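Long-range contact in enoyl-CoA hydratase carB homologue (Streptomyces cattleya, PDB 5O34), which is a crotonase-family enzyme that probably takes part in thienamycin biosynthesis as a lyase: residues 142-147 with 162-167. Numbering follows the deposited sequence.
Sequences VIAAID and DYRLGS
V142 and D162 open a parallel pairing of strands 142-146 and 163-167, whose nearly parallel axes approach to 4.7 Å. The CB of D162 lies 3.8 Å from V142 O, the carbonyl that its own backbone N also reaches, at 3.0 Å. CG sits beside that N (chi1 -49°) and 4.0 Å from V142 N, which carries the carboxylate back to the start of the other strand; there OD2 accepts a hydrogen bond from V142 N at 2.9 Å, on its anti side and 17° out of the carboxylate plane. The same OD2 forms a salt bridge with R252, so a main-chain N-H and a guanidinium share one oxygen.

Beyond this, A144 and I146 each donate to and accept from strand 163-167, as a parallel register requires: A144 N meets Y163 O at 2.8 Å, and L165 N meets A144 O at 2.8 Å with a nearly straight N-H...O angle of 175°. At the far end S167 OG donates to D147 OD1 at 2.9 Å, from above the carboxylate plane.

Alternation places I143, A145, Y163 and L165 on one face, where helix 229-242 covers I143, Y163 and L165; A144 and I146 face F103 on the other. Strands 92-96 and 222-224 flank the pair, setting it inside the central sheet of the crotonase fold, while L204 of a second subunit packs on D162.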
loop_
_atom_site.group_PDB
_atom_site.type_symbol
_atom_site.label_atom_id
_atom_site.label_comp_id
_atom_site.label_asym_id
_atom_site.label_seq_id
_atom_site.Cartn_x
_atom_site.Cartn_y
_atom_site.Cartn_z
ATOM N N VAL A 142 -19.636 -3.529 5.165
ATOM C CA VAL A 142 -20.146 -4.427 4.134
ATOM C C VAL A 142 -19.182 -5.600 3.987
ATOM O O VAL A 142 -17.982 -5.392 3.815
ATOM C CB VAL A 142 -20.373 -3.687 2.781
ATOM C CG1 VAL A 142 -21.100 -4.577 1.779
ATOM C CG2 VAL A 142 -21.132 -2.375 2.982
ATOM N N ILE A 143 -19.715 -6.830 4.042
ATOM C CA ILE A 143 -18.944 -8.061 3.879
ATOM C C ILE A 143 -19.281 -8.664 2.533
ATOM O O ILE A 143 -20.445 -8.892 2.264
ATOM C CB ILE A 143 -19.209 -9.086 5.020
ATOM C CG1 ILE A 143 -18.833 -8.518 6.397
ATOM C CG2 ILE A 143 -18.502 -10.433 4.753
ATOM C CD1 ILE A 143 -19.455 -9.286 7.557
ATOM N N ALA A 144 -18.279 -8.940 1.696
ATOM C CA ALA A 144 -18.496 -9.613 0.421
ATOM C C ALA A 144 -18.153 -11.101 0.624
ATOM O O ALA A 144 -17.109 -11.416 1.192
ATOM C CB ALA A 144 -17.624 -9.002 -0.661
ATOM N N ALA A 145 -19.075 -12.001 0.242
ATOM C CA ALA A 145 -18.905 -13.455 0.371
ATOM C C ALA A 145 -18.842 -14.056 -1.034
ATOM O O ALA A 145 -19.828 -14.048 -1.769
ATOM C CB ALA A 145 -20.042 -14.051 1.183
ATOM N N ILE A 146 -17.631 -14.479 -1.426
ATOM C CA ILE A 146 -17.279 -14.967 -2.763
ATOM C C ILE A 146 -17.094 -16.505 -2.779
ATOM O O ILE A 146 -16.235 -17.034 -2.071
ATOM C CB ILE A 146 -16.042 -14.163 -3.287
ATOM C CG1 ILE A 146 -16.236 -12.635 -3.062
ATOM C CG2 ILE A 146 -15.755 -14.463 -4.757
ATOM C CD1 ILE A 146 -14.998 -11.703 -3.270
ATOM N N ASP A 147 -17.946 -17.212 -3.548
ATOM C CA ASP A 147 -17.930 -18.681 -3.683
ATOM C C ASP A 147 -17.492 -19.137 -5.067
ATOM O O ASP A 147 -17.424 -20.340 -5.335
ATOM C CB ASP A 147 -19.306 -19.302 -3.360
ATOM C CG ASP A 147 -19.260 -20.700 -2.732
ATOM O OD1 ASP A 147 -18.244 -21.414 -2.916
ATOM O OD2 ASP A 147 -20.234 -21.077 -2.061
ATOM N N ASP A 162 -15.571 -3.778 3.116
ATOM C CA ASP A 162 -14.609 -3.802 4.218
ATOM C C ASP A 162 -14.000 -5.166 4.508
ATOM O O ASP A 162 -13.002 -5.221 5.222
ATOM C CB ASP A 162 -15.264 -3.277 5.499
ATOM C CG ASP A 162 -15.979 -1.970 5.291
ATOM O OD1 ASP A 162 -15.320 -0.911 5.408
ATOM O OD2 ASP A 162 -17.168 -2.005 4.915
ATOM N N TYR A 163 -14.615 -6.264 4.026
ATOM C CA TYR A 163 -14.136 -7.617 4.299
ATOM C C TYR A 163 -14.574 -8.546 3.191
ATOM O O TYR A 163 -15.764 -8.692 2.935
ATOM C CB TYR A 163 -14.656 -8.113 5.667
ATOM C CG TYR A 163 -13.793 -9.150 6.367
ATOM C CD1 TYR A 163 -12.989 -8.802 7.452
ATOM C CD2 TYR A 163 -13.851 -10.495 6.005
ATOM C CE1 TYR A 163 -12.236 -9.762 8.136
ATOM C CE2 TYR A 163 -13.097 -11.460 6.675
ATOM C CZ TYR A 163 -12.297 -11.090 7.743
ATOM O OH TYR A 163 -11.565 -12.048 8.404
ATOM N N ARG A 164 -13.603 -9.151 2.509
ATOM C CA ARG A 164 -13.876 -10.098 1.442
ATOM C C ARG A 164 -13.561 -11.500 1.938
ATOM O O ARG A 164 -12.423 -11.809 2.301
ATOM C CB ARG A 164 -13.096 -9.741 0.170
ATOM C CG ARG A 164 -13.528 -8.403 -0.424
ATOM C CD ARG A 164 -12.626 -7.943 -1.553
ATOM N NE ARG A 164 -11.283 -7.575 -1.101
ATOM C CZ ARG A 164 -10.949 -6.401 -0.578
ATOM N NH1 ARG A 164 -11.869 -5.458 -0.401
ATOM N NH2 ARG A 164 -9.696 -6.162 -0.220
ATOM N N LEU A 165 -14.600 -12.321 2.023
ATOM C CA LEU A 165 -14.513 -13.701 2.462
ATOM C C LEU A 165 -14.654 -14.589 1.242
ATOM O O LEU A 165 -15.652 -14.511 0.517
ATOM C CB LEU A 165 -15.602 -13.976 3.494
ATOM C CG LEU A 165 -15.634 -15.354 4.145
ATOM C CD1 LEU A 165 -14.410 -15.599 5.021
ATOM C CD2 LEU A 165 -16.874 -15.500 4.969
ATOM N N GLY A 166 -13.620 -15.381 0.992
ATOM C CA GLY A 166 -13.599 -16.264 -0.157
ATOM C C GLY A 166 -13.651 -17.731 0.202
ATOM O O GLY A 166 -13.104 -18.147 1.228
ATOM N N SER A 167 -14.326 -18.521 -0.642
ATOM C CA SER A 167 -14.343 -19.973 -0.508
ATOM C C SER A 167 -13.065 -20.418 -1.234
ATOM O O SER A 167 -12.505 -19.630 -2.005
ATOM C CB SER A 167 -15.573 -20.573 -1.185
ATOM O OG SER A 167 -15.454 -20.612 -2.599
#